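Local coordinates for mandelate racemase/muconate lactonizing enzyme family protein (Sulfitobacter sp. NAS-14.1, PDB 3T4W) that probably catalyses a lyase or related reaction of the enolase superfamily, abstracting the proton alpha to a metal-bound carboxylate, on a substrate not yet established, at residues 122-127 against 137-142; 342-347 against 380-385. One frame throughout, in Å; residues are numbered along the deposited sequence.

From the N terminus, the chain first runs through the three-stranded sheet 25-62 and its helices to helix 110-130. Contact 1 closes a short loop there, where the segment after the helix turns back onto its C-terminal part before entering strand 146-152. Contact 2 opens only after contact 1 has closed, so the two lie in series, neither nested nor crossed. In space they adjoin, with centres about 9 Å apart, and I139 packs against the helix that carries H345. L387 links them too, its N bonding D125 and its O bonding H345. Contact 1 lies where the N-terminal domain passes into the barrel, and contact 2 holds barrel helix 337-349 against the segment after strand 378-380, across 32 residues that include helix and strand.

Contact 1 (122-127 against 137-142); sequences ACWDIL and ALIGGR
W124 reaches from helix 110-130 to L138 and I139 in the returning loop, and its contacts are a worked example of an indole used as a bridge. From CB, which leaves the helix toward the loop, chi1 of -74° sets CG beside the backbone N and anti to the carbonyl carbon. Along the five-membered ring, NE1 is hydrogen-bonded to E120 OE2, one turn earlier on the same helix, which helps to fix the rotation of the indole. One face takes L127 CD1, 4.1 Å above the ring plane and offset toward the rim. Contact with the loop falls at the far end of the six-membered ring. Here CZ3 has L138 CB at its edge, near the ring plane, at 4.2 Å. I139 CG2 approaches the same corner obliquely, 3.6 Å from W124 CZ3 and 3.7 Å from W124 CH2.

The architecture is that of the enolase superfamily, in which an alpha/beta N-terminal domain caps a modified TIM barrel. Helix 110-130 belongs to the former, and the loop leads into strand 146-152 of the latter. W124 and I139 both touch helix 312-323 of the barrel, where the ring of W313 meets the indole with planes at about 30°.

Farther along the helix, L138 CD1 rests against the backbone of L127, 4.0 Å from L127 O, and approaches L127 CB more loosely at 4.5 Å. Like W124, L138 is turned toward its partner segment, but it also packs on R131 of the second subunit. Beyond I139 the backbone of G140 forms hydrogen bonds to that subunit.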
ATOM      1  N   ALA A 122      -4.150 -37.083 -21.439  1.00 12.52           N
ATOM      2  CA  ALA A 122      -4.522 -38.160 -22.340  1.00 12.80           C
ATOM      3  C   ALA A 122      -5.575 -37.655 -23.323  1.00 13.02           C
ATOM      4  O   ALA A 122      -5.571 -38.036 -24.489  1.00 15.61           O
ATOM      5  CB  ALA A 122      -5.035 -39.361 -21.559  1.00 11.21           C
ATOM      6  N   CYS A 123      -6.471 -36.794 -22.845  1.00 12.14           N
ATOM      7  CA  CYS A 123      -7.508 -36.217 -23.697  1.00 12.37           C
ATOM      8  C   CYS A 123      -6.916 -35.490 -24.905  1.00 15.40           C
ATOM      9  O   CYS A 123      -7.406 -35.644 -26.027  1.00 16.31           O
ATOM     10  CB  CYS A 123      -8.410 -35.271 -22.899  1.00 12.43           C
ATOM     11  SG  CYS A 123      -9.592 -36.116 -21.807  1.00 15.90           S
ATOM     12  N   TRP A 124      -5.865 -34.705 -24.673  1.00 12.96           N
ATOM     13  CA  TRP A 124      -5.210 -33.965 -25.747  1.00 14.40           C
ATOM     14  C   TRP A 124      -4.493 -34.874 -26.744  1.00 14.35           C
ATOM     15  O   TRP A 124      -4.449 -34.577 -27.944  1.00 13.06           O
ATOM     16  CB  TRP A 124      -4.246 -32.919 -25.178  1.00 14.34           C
ATOM     17  CG  TRP A 124      -4.965 -31.754 -24.590  1.00 15.06           C
ATOM     18  CD1 TRP A 124      -5.234 -31.536 -23.271  1.00 14.01           C
ATOM     19  CD2 TRP A 124      -5.540 -30.653 -25.305  1.00 15.01           C
ATOM     20  NE1 TRP A 124      -5.934 -30.363 -23.117  1.00 13.66           N
ATOM     21  CE2 TRP A 124      -6.132 -29.800 -24.349  1.00 12.87           C
ATOM     22  CE3 TRP A 124      -5.607 -30.302 -26.657  1.00 13.09           C
ATOM     23  CZ2 TRP A 124      -6.784 -28.620 -24.704  1.00 11.29           C
ATOM     24  CZ3 TRP A 124      -6.254 -29.125 -27.007  1.00 13.31           C
ATOM     25  CH2 TRP A 124      -6.835 -28.302 -26.033  1.00 14.10           C
ATOM     26  N   ASP A 125      -3.928 -35.972 -26.249  1.00 12.69           N
ATOM     27  CA  ASP A 125      -3.306 -36.960 -27.122  1.00 12.05           C
ATOM     28  C   ASP A 125      -4.391 -37.482 -28.055  1.00 14.47           C
ATOM     29  O   ASP A 125      -4.215 -37.526 -29.269  1.00 12.56           O
ATOM     30  CB  ASP A 125      -2.698 -38.105 -26.302  1.00 11.78           C
ATOM     31  CG  ASP A 125      -1.676 -38.913 -27.086  1.00 14.67           C
ATOM     32  OD1 ASP A 125      -1.110 -38.368 -28.057  1.00 11.81           O
ATOM     33  OD2 ASP A 125      -1.433 -40.093 -26.722  1.00 15.49           O
ATOM     34  N   ILE A 126      -5.530 -37.849 -27.476  1.00 12.82           N
ATOM     35  CA  ILE A 126      -6.670 -38.313 -28.261  1.00 16.61           C
ATOM     36  C   ILE A 126      -7.147 -37.271 -29.285  1.00 16.20           C
ATOM     37  O   ILE A 126      -7.330 -37.583 -30.464  1.00 18.10           O
ATOM     38  CB  ILE A 126      -7.832 -38.776 -27.347  1.00 17.66           C
ATOM     39  CG1 ILE A 126      -7.534 -40.175 -26.797  1.00 17.34           C
ATOM     40  CG2 ILE A 126      -9.157 -38.765 -28.099  1.00 14.37           C
ATOM     41  CD1 ILE A 126      -8.426 -40.592 -25.643  1.00 15.52           C
ATOM     42  N   LEU A 127      -7.330 -36.034 -28.841  1.00 14.71           N
ATOM     43  CA  LEU A 127      -7.766 -34.968 -29.741  1.00 15.44           C
ATOM     44  C   LEU A 127      -6.766 -34.742 -30.870  1.00 14.96           C
ATOM     45  O   LEU A 127      -7.149 -34.478 -32.009  1.00 15.86           O
ATOM     46  CB  LEU A 127      -8.007 -33.664 -28.972  1.00 13.59           C
ATOM     47  CG  LEU A 127      -9.183 -33.680 -27.991  1.00 16.22           C
ATOM     48  CD1 LEU A 127      -9.074 -32.567 -26.946  1.00 12.14           C
ATOM     49  CD2 LEU A 127     -10.497 -33.590 -28.757  1.00 16.94           C
ATOM     50  N   ALA A 137      -0.389 -27.578 -32.254  1.00 13.18           N
ATOM     51  CA  ALA A 137      -1.130 -26.999 -33.366  1.00 14.78           C
ATOM     52  C   ALA A 137      -2.577 -26.693 -32.981  1.00 14.61           C
ATOM     53  O   ALA A 137      -3.254 -25.901 -33.642  1.00 17.20           O
ATOM     54  CB  ALA A 137      -1.080 -27.924 -34.577  1.00 14.20           C
ATOM     55  N   LEU A 138      -3.046 -27.321 -31.913  1.00 12.75           N
ATOM     56  CA  LEU A 138      -4.432 -27.160 -31.490  1.00 13.99           C
ATOM     57  C   LEU A 138      -4.541 -26.089 -30.419  1.00 13.37           C
ATOM     58  O   LEU A 138      -5.633 -25.633 -30.093  1.00 13.34           O
ATOM     59  CB  LEU A 138      -4.990 -28.496 -30.979  1.00 13.65           C
ATOM     60  CG  LEU A 138      -4.884 -29.663 -31.977  1.00 14.96           C
ATOM     61  CD1 LEU A 138      -5.299 -30.989 -31.348  1.00 17.17           C
ATOM     62  CD2 LEU A 138      -5.707 -29.388 -33.229  1.00 14.55           C
ATOM     63  N   ILE A 139      -3.393 -25.677 -29.890  1.00 14.31           N
ATOM     64  CA  ILE A 139      -3.351 -24.716 -28.799  1.00 12.53           C
ATOM     65  C   ILE A 139      -2.540 -23.445 -29.130  1.00 13.72           C
ATOM     66  O   ILE A 139      -1.756 -22.957 -28.317  1.00 14.73           O
ATOM     67  CB  ILE A 139      -2.837 -25.384 -27.495  1.00 16.10           C
ATOM     68  CG1 ILE A 139      -1.415 -25.922 -27.668  1.00 15.23           C
ATOM     69  CG2 ILE A 139      -3.755 -26.534 -27.074  1.00 13.56           C
ATOM     70  CD1 ILE A 139      -0.883 -26.632 -26.423  1.00 13.80           C
ATOM     71  N   GLY A 140      -2.733 -22.897 -30.323  1.00 15.60           N
ATOM     72  CA  GLY A 140      -2.101 -21.629 -30.653  1.00 15.52           C
ATOM     73  C   GLY A 140      -1.098 -21.710 -31.787  1.00 13.84           C
ATOM     74  O   GLY A 140      -0.805 -20.705 -32.438  1.00 14.72           O
ATOM     75  N   GLY A 141      -0.561 -22.904 -32.014  1.00 11.76           N
ATOM     76  CA  GLY A 141       0.282 -23.150 -33.166  1.00 11.02           C
ATOM     77  C   GLY A 141       1.749 -23.239 -32.829  1.00 11.76           C
ATOM     78  O   GLY A 141       2.145 -23.132 -31.670  1.00 12.32           O
ATOM     79  N   ARG A 142       2.570 -23.430 -33.854  1.00 14.14           N
ATOM     80  CA  ARG A 142       4.008 -23.529 -33.655  1.00 15.28           C
ATOM     81  C   ARG A 142       4.656 -22.162 -33.437  1.00 15.30           C
ATOM     82  O   ARG A 142       5.251 -21.585 -34.350  1.00 15.82           O
ATOM     83  CB  ARG A 142       4.659 -24.238 -34.837  1.00 14.86           C
ATOM     84  CG  ARG A 142       5.977 -24.897 -34.489  1.00 18.88           C
ATOM     85  CD  ARG A 142       6.625 -25.455 -35.731  1.00 22.68           C
ATOM     86  NE  ARG A 142       6.754 -24.434 -36.766  1.00 20.61           N
ATOM     87  CZ  ARG A 142       6.907 -24.708 -38.054  1.00 23.58           C
ATOM     88  NH1 ARG A 142       6.942 -25.972 -38.460  1.00 24.41           N
ATOM     89  NH2 ARG A 142       7.017 -23.720 -38.932  1.00 23.80           N
TER

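Contact 2 (342-347 against 380-385); sequences ANIHLA and TAPTAA
H345 NE2 meets P382 CG at 3.7 Å while forming a hydrogen bond to L387 O. The other ring nitrogen, ND1, is hydrogen-bonded to the backbone N of Y136; with an N-H on one side and a carbonyl on the other, the pattern is consistent with a proton on NE2. Two such bonds hold the imidazole from both nitrogens and fix its rotation, making it a good example of a buried histidine that serves as a packing surface as well as a polar crosslink.

P382 supplies the apolar partner. Its CD lies over one face of the imidazole, and its CB comes within 3.9 Å of H345 NE2. Farther round the ring, H345 CE1 is 4.1 Å from P382 CG, so the proline meets the NE2-CE1 side of the imidazole. CG of H345 is anti to the carbonyl carbon and beside the backbone N (chi1 -80°), which carries the ring to the proline although the bond to CB does not point there. I344 completes the contact from the preceding position: its CG2, anti to the backbone N, touches P382 CD at 4.0 Å. The proline thus rests on two successive helix residues, with no hydrogen bond across the segments.

Y136 has further roles here, its ring meeting that of H345 and its OH bonding P382 O. Helix 337-349, part of the enolase-like barrel, also packs through A342 and L346 on helices 306-309 and 312-323. A347 touches V147 of strand 146-152, while the A381 backbone bonds with E145, continuing the antiparallel pairing of strands 378-380 and 146-152.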
ATOM      1  N   ALA A 342       3.957 -33.539 -22.886  1.00 11.99           N
ATOM      2  CA  ALA A 342       2.982 -32.476 -22.705  1.00 13.07           C
ATOM      3  C   ALA A 342       3.710 -31.161 -22.438  1.00 13.93           C
ATOM      4  O   ALA A 342       3.301 -30.115 -22.933  1.00 12.87           O
ATOM      5  CB  ALA A 342       2.002 -32.803 -21.580  1.00 10.39           C
ATOM      6  N   ASN A 343       4.797 -31.224 -21.666  1.00 14.33           N
ATOM      7  CA  ASN A 343       5.614 -30.042 -21.395  1.00 15.38           C
ATOM      8  C   ASN A 343       6.049 -29.363 -22.684  1.00 16.42           C
ATOM      9  O   ASN A 343       6.019 -28.135 -22.809  1.00 15.58           O
ATOM     10  CB  ASN A 343       6.860 -30.418 -20.597  1.00 14.83           C
ATOM     11  CG  ASN A 343       6.556 -30.739 -19.155  1.00 15.61           C
ATOM     12  OD1 ASN A 343       5.461 -30.462 -18.660  1.00 16.30           O
ATOM     13  ND2 ASN A 343       7.527 -31.330 -18.465  1.00 15.76           N
ATOM     14  N   ILE A 344       6.443 -30.188 -23.643  1.00 15.84           N
ATOM     15  CA  ILE A 344       7.011 -29.711 -24.887  1.00 14.38           C
ATOM     16  C   ILE A 344       5.955 -29.165 -25.848  1.00 13.58           C
ATOM     17  O   ILE A 344       6.210 -28.209 -26.585  1.00 15.18           O
ATOM     18  CB  ILE A 344       7.894 -30.805 -25.516  1.00 16.29           C
ATOM     19  CG1 ILE A 344       9.175 -30.918 -24.687  1.00 14.85           C
ATOM     20  CG2 ILE A 344       8.212 -30.503 -26.973  1.00 12.89           C
ATOM     21  CD1 ILE A 344      10.261 -31.635 -25.354  1.00 18.59           C
ATOM     22  N   HIS A 345       4.762 -29.744 -25.819  1.00 13.24           N
ATOM     23  CA  HIS A 345       3.658 -29.209 -26.610  1.00 13.48           C
ATOM     24  C   HIS A 345       3.140 -27.893 -26.027  1.00 13.72           C
ATOM     25  O   HIS A 345       2.646 -27.034 -26.757  1.00 14.97           O
ATOM     26  CB  HIS A 345       2.535 -30.238 -26.765  1.00 12.87           C
ATOM     27  CG  HIS A 345       2.809 -31.258 -27.827  1.00 13.98           C
ATOM     28  ND1 HIS A 345       2.520 -31.041 -29.158  1.00 13.22           N
ATOM     29  CD2 HIS A 345       3.375 -32.488 -27.758  1.00 13.44           C
ATOM     30  CE1 HIS A 345       2.886 -32.097 -29.863  1.00 16.39           C
ATOM     31  NE2 HIS A 345       3.406 -32.991 -29.037  1.00 16.18           N
ATOM     32  N   LEU A 346       3.254 -27.734 -24.712  1.00 11.06           N
ATOM     33  CA  LEU A 346       3.007 -26.435 -24.104  1.00 14.92           C
ATOM     34  C   LEU A 346       4.097 -25.467 -24.566  1.00 14.55           C
ATOM     35  O   LEU A 346       3.811 -24.410 -25.123  1.00 13.85           O
ATOM     36  CB  LEU A 346       2.996 -26.537 -22.575  1.00 13.64           C
ATOM     37  CG  LEU A 346       2.767 -25.238 -21.793  1.00 13.90           C
ATOM     38  CD1 LEU A 346       1.409 -24.622 -22.125  1.00 11.70           C
ATOM     39  CD2 LEU A 346       2.891 -25.472 -20.289  1.00 13.92           C
ATOM     40  N   ALA A 347       5.348 -25.856 -24.346  1.00 12.27           N
ATOM     41  CA  ALA A 347       6.494 -25.031 -24.707  1.00 13.74           C
ATOM     42  C   ALA A 347       6.415 -24.497 -26.138  1.00 15.76           C
ATOM     43  O   ALA A 347       6.594 -23.303 -26.368  1.00 14.49           O
ATOM     44  CB  ALA A 347       7.791 -25.800 -24.495  1.00 11.70           C
ATOM     45  N   THR A 380      13.055 -30.332 -30.837  1.00 17.17           N
ATOM     46  CA  THR A 380      12.328 -29.894 -32.021  1.00 16.02           C
ATOM     47  C   THR A 380      10.843 -30.202 -31.872  1.00 16.50           C
ATOM     48  O   THR A 380      10.476 -31.257 -31.353  1.00 18.66           O
ATOM     49  CB  THR A 380      12.876 -30.584 -33.285  1.00 18.04           C
ATOM     50  OG1 THR A 380      14.281 -30.323 -33.395  1.00 18.09           O
ATOM     51  CG2 THR A 380      12.172 -30.071 -34.528  1.00 14.04           C
ATOM     52  N   ALA A 381       9.992 -29.277 -32.311  1.00 13.60           N
ATOM     53  CA  ALA A 381       8.548 -29.450 -32.182  1.00 13.89           C
ATOM     54  C   ALA A 381       8.123 -30.746 -32.853  1.00 17.30           C
ATOM     55  O   ALA A 381       8.356 -30.935 -34.047  1.00 17.73           O
ATOM     56  CB  ALA A 381       7.810 -28.274 -32.797  1.00 14.09           C
ATOM     57  N   PRO A 382       7.502 -31.651 -32.088  1.00 15.13           N
ATOM     58  CA  PRO A 382       7.149 -32.948 -32.664  1.00 16.09           C
ATOM     59  C   PRO A 382       6.250 -32.755 -33.877  1.00 16.93           C
ATOM     60  O   PRO A 382       5.633 -31.701 -34.021  1.00 16.03           O
ATOM     61  CB  PRO A 382       6.400 -33.650 -31.523  1.00 15.28           C
ATOM     62  CG  PRO A 382       6.879 -32.975 -30.276  1.00 15.16           C
ATOM     63  CD  PRO A 382       7.111 -31.541 -30.674  1.00 15.61           C
ATOM     64  N   THR A 383       6.181 -33.769 -34.734  1.00 17.76           N
ATOM     65  CA  THR A 383       5.477 -33.662 -36.007  1.00 17.06           C
ATOM     66  C   THR A 383       4.250 -34.572 -36.102  1.00 16.18           C
ATOM     67  O   THR A 383       3.251 -34.217 -36.735  1.00 16.77           O
ATOM     68  CB  THR A 383       6.430 -33.968 -37.161  1.00 15.18           C
ATOM     69  OG1 THR A 383       7.133 -32.771 -37.510  1.00 16.97           O
ATOM     70  CG2 THR A 383       5.667 -34.471 -38.361  1.00 16.73           C
ATOM     71  N   ALA A 384       4.334 -35.738 -35.469  1.00 12.96           N
ATOM     72  CA  ALA A 384       3.256 -36.719 -35.494  1.00 14.88           C
ATOM     73  C   ALA A 384       2.030 -36.237 -34.727  1.00 15.91           C
ATOM     74  O   ALA A 384       2.097 -35.263 -33.975  1.00 16.67           O
ATOM     75  CB  ALA A 384       3.740 -38.049 -34.935  1.00 15.55           C
ATOM     76  N   ALA A 385       0.909 -36.928 -34.923  1.00 15.38           N
ATOM     77  CA  ALA A 385      -0.352 -36.544 -34.294  1.00 17.58           C
ATOM     78  C   ALA A 385      -0.296 -36.659 -32.773  1.00 15.78           C
ATOM     79  O   ALA A 385       0.559 -37.350 -32.223  1.00 14.60           O
ATOM     80  CB  ALA A 385      -1.501 -37.379 -34.844  1.00 16.87           C
TER